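Local coordinates for myosin-17 (Arabidopsis thaliana, PDB 7KFL), which is a plant class XI myosin whose globular tail, the part modelled here, recognises cargo that the motor probably carries along actin filaments, at residues 23-27 against 28-32; 207-210 against 211-214; 286-289 against 290-293. All coordinates share one frame; numbering follows the deposited sequence.

Contact 1: 23-27 against 28-32; sequences LGYNG and DKPVA
N26 and K29 face each other as the hydrogen-bonded pair that closes a tight antiparallel turn. N26 N donates to K29 O at 3.1 Å, nearly straight (167°) and in the carbonyl plane, while the return bond from K29 N to N26 O is weak at 3.4 Å. Between them G27 and D28 make a type II' beta turn; G27, at the first corner, has a positive phi of 70°, which suits a glycine there. One step back along the strands, Y25 and P30 form the non-hydrogen-bonded pair, their CA atoms 4.8 Å apart, and the CA-H of Y25 adds a second contact to K29 O. Beyond this the ladder slackens. V31 N reaches G24 O only weakly, and a water donates to G24 O at 2.6 Å and accepts from A32 N, tying G24, just ahead of the strand, to the start of helix 31-43.

The tyrosine ring carries the face it shares with P30. With CG anti to the carbonyl carbon (chi1 -58°), its CD2-CE2 side leans obliquely against the proline, CD2 lying 3.5 Å from P30 CA and CE2 meeting P30 CB and CG. Its OH goes on to a hydrogen bond with N232. Replacing Y25 by an alanine would probably leave P30 without this cover and N232 without its phenolic partner. Nearer the open end of the hairpin, V31 CG1 meets L23 CB at 3.7 Å, the two side chains crossing at about a right angle, and V31 CG2 touches N26 CB at 4.0 Å. P30 also packs on S79, N80 and T83 of helix 71-89. This is a classic two-residue beta hairpin with a type II' turn, set between helices 4-20 and 31-43 of a mostly helical tail.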
loop_
_atom_site.group_PDB
_atom_site.type_symbol
_atom_site.label_atom_id
_atom_site.label_comp_id
_atom_site.label_asym_id
_atom_site.label_seq_id
_atom_site.Cartn_x
_atom_site.Cartn_y
_atom_site.Cartn_z
ATOM N N LEU A 23 -16.516 6.239 18.235
ATOM C CA LEU A 23 -17.919 6.447 17.788
ATOM C C LEU A 23 -18.308 5.357 16.781
ATOM O O LEU A 23 -19.465 5.375 16.325
ATOM C CB LEU A 23 -18.060 7.848 17.181
ATOM C CG LEU A 23 -17.708 9.011 18.109
ATOM C CD1 LEU A 23 -18.126 10.338 17.493
ATOM C CD2 LEU A 23 -18.352 8.844 19.480
ATOM N N GLY A 24 -17.383 4.446 16.458
ATOM C CA GLY A 24 -17.633 3.288 15.580
ATOM C C GLY A 24 -18.242 3.708 14.254
ATOM O O GLY A 24 -17.817 4.745 13.712
ATOM N N TYR A 25 -19.208 2.936 13.751
ATOM C CA TYR A 25 -19.787 3.073 12.388
ATOM C C TYR A 25 -21.305 2.901 12.462
ATOM O O TYR A 25 -21.794 2.234 13.391
ATOM C CB TYR A 25 -19.126 2.070 11.437
ATOM C CG TYR A 25 -17.632 2.243 11.349
ATOM C CD1 TYR A 25 -16.782 1.625 12.253
ATOM C CD2 TYR A 25 -17.069 3.079 10.399
ATOM C CE1 TYR A 25 -15.410 1.816 12.201
ATOM C CE2 TYR A 25 -15.701 3.278 10.330
ATOM C CZ TYR A 25 -14.869 2.645 11.234
ATOM O OH TYR A 25 -13.522 2.841 11.164
ATOM N N ASN A 26 -22.020 3.509 11.514
ATOM C CA ASN A 26 -23.499 3.427 11.385
ATOM C C ASN A 26 -23.827 3.172 9.912
ATOM O O ASN A 26 -23.537 4.049 9.084
ATOM C CB ASN A 26 -24.183 4.680 11.933
ATOM C CG ASN A 26 -25.683 4.519 12.067
ATOM O OD1 ASN A 26 -26.395 4.458 11.068
ATOM N ND2 ASN A 26 -26.170 4.449 13.295
ATOM N N GLY A 27 -24.407 2.010 9.609
ATOM C CA GLY A 27 -24.414 1.438 8.252
ATOM C C GLY A 27 -23.013 0.990 7.882
ATOM O O GLY A 27 -22.499 0.069 8.548
ATOM N N ASP A 28 -22.398 1.642 6.893
ATOM C CA ASP A 28 -20.987 1.406 6.484
ATOM C C ASP A 28 -20.224 2.738 6.516
ATOM O O ASP A 28 -19.185 2.834 5.829
ATOM C CB ASP A 28 -20.923 0.733 5.107
ATOM C CG ASP A 28 -21.505 1.560 3.970
ATOM O OD1 ASP A 28 -22.493 2.289 4.215
ATOM O OD2 ASP A 28 -20.968 1.468 2.846
ATOM N N LYS A 29 -20.703 3.709 7.305
ATOM C CA LYS A 29 -20.233 5.122 7.282
ATOM C C LYS A 29 -19.540 5.459 8.601
ATOM O O LYS A 29 -20.059 5.146 9.671
ATOM C CB LYS A 29 -21.411 6.059 6.997
ATOM C CG LYS A 29 -22.419 5.526 5.986
ATOM C CD LYS A 29 -23.346 6.585 5.420
ATOM C CE LYS A 29 -24.414 6.019 4.505
ATOM N NZ LYS A 29 -24.004 6.067 3.082
ATOM N N PRO A 30 -18.347 6.103 8.563
ATOM C CA PRO A 30 -17.640 6.522 9.775
ATOM C C PRO A 30 -18.418 7.647 10.476
ATOM O O PRO A 30 -18.807 8.597 9.816
ATOM C CB PRO A 30 -16.273 7.002 9.257
ATOM C CG PRO A 30 -16.184 6.431 7.858
ATOM C CD PRO A 30 -17.607 6.480 7.351
ATOM N N VAL A 31 -18.640 7.507 11.784
ATOM C CA VAL A 31 -19.542 8.403 12.565
ATOM C C VAL A 31 -18.825 9.728 12.857
ATOM O O VAL A 31 -19.455 10.781 12.642
ATOM C CB VAL A 31 -20.047 7.722 13.852
ATOM C CG1 VAL A 31 -20.724 8.712 14.787
ATOM C CG2 VAL A 31 -20.983 6.567 13.531
ATOM N N ALA A 32 -17.572 9.683 13.325
ATOM C CA ALA A 32 -16.804 10.871 13.779
ATOM C C ALA A 32 -16.709 11.904 12.647
ATOM O O ALA A 32 -16.906 13.101 12.927
ATOM C CB ALA A 32 -15.438 10.467 14.284
HETATM O O HOH W 1 -16.411 6.901 13.730
#

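Contact 2: 207-210 against 211-214; sequences AQQA and LIAH
Residues A207 to H214 pack on one another as successive turns of a single alpha-helix, near the amino end of helix 205-231, at the surface of the globular tail. The contact is mostly backbone, and several of its bonds are weak. I212 N donates to Q208 O at 3.1 Å. The other bonds are weak: L211 N divides its hydrogen between A207 O at 3.4 Å and Q208 O at 3.2 Å, and A213 N points to Q209 O. H214 N bonds weakly to L211 O, three residues back.

Side chains lie against the carbonyls of the preceding turn. L211 sets its CG 3.3 Å from A207 O, and the rest of the buried leucine reaches A188 and T191 of the short helix 188-191. I212 brings CG1 to 3.3 Å from Q208 O. Q209 leaves the helix with CG anti to its nitrogen (chi1 177°) and then bends at chi2 (60°), which swings the amide back so that it crosses I212 at a slant, NE2 3.9 Å from I212 CG2. Neighbouring helices hold the inner side: I212 rests on Y272 and A275 of helix 267-287, and the hydroxyl of Y272 bonds to L211 O. Q208 NE2, by contrast, bonds to S192. A210 and Q209 lie on the exposed side, where A210 O touches A213 CB. The imidazole of H214, which packs on L184 and C185 of helix 150-186, turns back towards the same carbonyl, and A210 O stands over the centre of its ring, 4.0 Å above the plane.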
loop_
_atom_site.group_PDB
_atom_site.type_symbol
_atom_site.label_atom_id
_atom_site.label_comp_id
_atom_site.label_asym_id
_atom_site.label_seq_id
_atom_site.Cartn_x
_atom_site.Cartn_y
_atom_site.Cartn_z
ATOM N N ALA A 207 11.918 -30.085 6.900
ATOM C CA ALA A 207 12.730 -28.846 6.949
ATOM C C ALA A 207 12.297 -27.891 5.831
ATOM O O ALA A 207 12.203 -26.681 6.102
ATOM C CB ALA A 207 14.198 -29.182 6.845
ATOM N N GLN A 208 12.042 -28.413 4.626
ATOM C CA GLN A 208 11.598 -27.616 3.449
ATOM C C GLN A 208 10.187 -27.072 3.705
ATOM O O GLN A 208 9.936 -25.906 3.345
ATOM C CB GLN A 208 11.640 -28.449 2.165
ATOM C CG GLN A 208 13.046 -28.843 1.728
ATOM C CD GLN A 208 13.963 -27.655 1.556
ATOM O OE1 GLN A 208 13.714 -26.768 0.740
ATOM N NE2 GLN A 208 15.042 -27.625 2.323
ATOM N N GLN A 209 9.311 -27.883 4.309
ATOM C CA GLN A 209 7.900 -27.519 4.615
ATOM C C GLN A 209 7.871 -26.478 5.747
ATOM O O GLN A 209 6.951 -25.636 5.742
ATOM C CB GLN A 209 7.093 -28.780 4.941
ATOM C CG GLN A 209 5.647 -28.520 5.345
ATOM C CD GLN A 209 4.830 -27.828 4.277
ATOM O OE1 GLN A 209 4.855 -28.204 3.106
ATOM N NE2 GLN A 209 4.076 -26.817 4.679
ATOM N N ALA A 210 8.841 -26.520 6.669
ATOM C CA ALA A 210 9.006 -25.538 7.768
ATOM C C ALA A 210 9.316 -24.153 7.190
ATOM O O ALA A 210 8.931 -23.149 7.825
ATOM C CB ALA A 210 10.089 -25.984 8.719
ATOM N N LEU A 211 9.989 -24.108 6.033
ATOM C CA LEU A 211 10.354 -22.857 5.314
ATOM C C LEU A 211 9.190 -22.407 4.420
ATOM O O LEU A 211 9.081 -21.191 4.183
ATOM C CB LEU A 211 11.634 -23.096 4.504
ATOM C CG LEU A 211 12.858 -23.501 5.328
ATOM C CD1 LEU A 211 14.017 -23.898 4.427
ATOM C CD2 LEU A 211 13.277 -22.390 6.277
ATOM N N ILE A 212 8.351 -23.338 3.953
ATOM C CA ILE A 212 7.099 -23.029 3.194
ATOM C C ILE A 212 6.114 -22.304 4.125
ATOM O O ILE A 212 5.316 -21.495 3.615
ATOM C CB ILE A 212 6.481 -24.306 2.582
ATOM C CG1 ILE A 212 7.362 -24.891 1.475
ATOM C CG2 ILE A 212 5.063 -24.046 2.087
ATOM C CD1 ILE A 212 7.188 -24.229 0.123
ATOM N N ALA A 213 6.169 -22.590 5.432
ATOM C CA ALA A 213 5.297 -22.003 6.479
ATOM C C ALA A 213 5.468 -20.479 6.520
ATOM O O ALA A 213 4.502 -19.785 6.885
ATOM C CB ALA A 213 5.606 -22.626 7.819
ATOM N N HIS A 214 6.654 -19.979 6.162
ATOM C CA HIS A 214 6.993 -18.531 6.151
ATOM C C HIS A 214 6.114 -17.793 5.134
ATOM O O HIS A 214 5.691 -16.662 5.438
ATOM C CB HIS A 214 8.493 -18.333 5.898
ATOM C CG HIS A 214 9.350 -18.832 7.012
ATOM N ND1 HIS A 214 8.946 -18.777 8.334
ATOM C CD2 HIS A 214 10.588 -19.371 7.018
ATOM C CE1 HIS A 214 9.895 -19.270 9.102
ATOM N NE2 HIS A 214 10.914 -19.640 8.320
#

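Contact 3: 286-289 against 290-293; sequences EATD and EYAG
T288 O is the anchor of the tight side: it accepts two backbone hydrogens from the next turn of chain. A292 N approaches at 2.8 Å, in the carbonyl plane with a C=O...N angle of 159°, while Y291 N comes at 3.2 Å from well above that plane. T288 has just left helix 267-287 with a positive phi of 77°, and it stands at the N-cap position of the short helix 289-292. A third backbone bond, G293 N to D289 O at 2.9 Å, comes where this helix ends and G293 in turn takes positive phi. Packing is close here: A292 CB lies 3.2 Å from T288 O, and across the bend it meets A287 CB at 4.2 Å. A287 and Y291 both also lie against L226 of helix 205-231.

Y291 marks the border of this buried part. Its CB lies 3.7 Å from A287 O; with CG anti to the carbonyl carbon (chi1 -71°) the ring edge comes towards T288 OG1. The ring also makes a cation-pi contact with K230.

On the exposed side the hold is slighter. The side chains of T288 and E290 run side by side in the same direction, OG1 3.8 Å from E290 CB, before the extended glutamate carries its carboxylate away. D289 likewise turns outward, though its OD1 stays near G293 O, an acceptor beside an acceptor. The grip is therefore carried by main-chain bonds and small apolar contacts, not by these acids; placed at the first turn of the helix, the charges of D289 and E290 may be mildly favoured by the amino end of this one-turn helix.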
loop_
_atom_site.group_PDB
_atom_site.type_symbol
_atom_site.label_atom_id
_atom_site.label_comp_id
_atom_site.label_asym_id
_atom_site.label_seq_id
_atom_site.Cartn_x
_atom_site.Cartn_y
_atom_site.Cartn_z
ATOM N N GLU A 286 -8.828 -14.909 -2.860
ATOM C CA GLU A 286 -9.678 -14.876 -1.638
ATOM C C GLU A 286 -10.075 -13.425 -1.337
ATOM O O GLU A 286 -11.277 -13.179 -1.123
ATOM C CB GLU A 286 -8.947 -15.502 -0.446
ATOM C CG GLU A 286 -8.826 -17.015 -0.526
ATOM C CD GLU A 286 -10.088 -17.803 -0.199
ATOM O OE1 GLU A 286 -10.982 -17.245 0.473
ATOM O OE2 GLU A 286 -10.172 -18.979 -0.611
ATOM N N ALA A 287 -9.099 -12.511 -1.325
ATOM C CA ALA A 287 -9.283 -11.056 -1.091
ATOM C C ALA A 287 -10.201 -10.461 -2.166
ATOM O O ALA A 287 -10.978 -9.551 -1.828
ATOM C CB ALA A 287 -7.944 -10.360 -1.071
ATOM N N THR A 288 -10.107 -10.971 -3.403
ATOM C CA THR A 288 -10.847 -10.526 -4.619
ATOM C C THR A 288 -10.220 -9.232 -5.149
ATOM O O THR A 288 -9.532 -8.548 -4.370
ATOM C CB THR A 288 -12.356 -10.358 -4.378
ATOM O OG1 THR A 288 -12.594 -9.203 -3.573
ATOM C CG2 THR A 288 -12.996 -11.567 -3.731
ATOM N N ASP A 289 -10.470 -8.913 -6.423
ATOM C CA ASP A 289 -9.884 -7.744 -7.137
ATOM C C ASP A 289 -10.331 -6.438 -6.464
ATOM O O ASP A 289 -9.602 -5.441 -6.603
ATOM C CB ASP A 289 -10.252 -7.760 -8.625
ATOM C CG ASP A 289 -9.562 -8.861 -9.417
ATOM O OD1 ASP A 289 -8.313 -8.877 -9.439
ATOM O OD2 ASP A 289 -10.279 -9.698 -10.003
ATOM N N GLU A 290 -11.473 -6.446 -5.767
ATOM C CA GLU A 290 -12.039 -5.265 -5.055
ATOM C C GLU A 290 -11.068 -4.779 -3.969
ATOM O O GLU A 290 -11.017 -3.557 -3.747
ATOM C CB GLU A 290 -13.406 -5.595 -4.445
ATOM C CG GLU A 290 -13.950 -4.491 -3.551
ATOM C CD GLU A 290 -15.451 -4.505 -3.331
ATOM O OE1 GLU A 290 -16.192 -4.279 -4.311
ATOM O OE2 GLU A 290 -15.880 -4.732 -2.179
ATOM N N TYR A 291 -10.354 -5.693 -3.303
ATOM C CA TYR A 291 -9.448 -5.389 -2.161
ATOM C C TYR A 291 -7.983 -5.683 -2.513
ATOM O O TYR A 291 -7.105 -5.094 -1.856
ATOM C CB TYR A 291 -9.890 -6.165 -0.917
ATOM C CG TYR A 291 -11.173 -5.665 -0.305
ATOM C CD1 TYR A 291 -11.168 -4.630 0.615
ATOM C CD2 TYR A 291 -12.396 -6.218 -0.651
ATOM C CE1 TYR A 291 -12.342 -4.160 1.181
ATOM C CE2 TYR A 291 -13.579 -5.760 -0.094
ATOM C CZ TYR A 291 -13.553 -4.727 0.826
ATOM O OH TYR A 291 -14.713 -4.270 1.381
ATOM N N ALA A 292 -7.727 -6.557 -3.494
ATOM C CA ALA A 292 -6.372 -6.940 -3.959
ATOM C C ALA A 292 -5.908 -6.000 -5.078
ATOM O O ALA A 292 -4.690 -5.758 -5.172
ATOM C CB ALA A 292 -6.370 -8.376 -4.422
ATOM N N GLY A 293 -6.840 -5.507 -5.901
ATOM C CA GLY A 293 -6.550 -4.633 -7.055
ATOM C C GLY A 293 -5.759 -5.376 -8.117
ATOM O O GLY A 293 -6.297 -6.356 -8.668
#

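Overall arrangement
The contacts follow one another along the chain as 1, 2 and 3, and none touches another. Contact 1, the hairpin ahead of helix 31-43, lies about 42 Å from contact 2 and about 23 Å from contact 3, centre to centre; contacts 2 and 3 are about 26 Å apart. Helices 205-231 and 267-287 tie the last two together: contact 2 lies near the start of the former and rests on the latter, while contact 3, within the DIL domain, sits where the latter ends and packs back on the former. Helix 205-231 thus runs from contact 2 past contact 3, and N232, just after it, meets the hairpin, in keeping with an elongated helical tail.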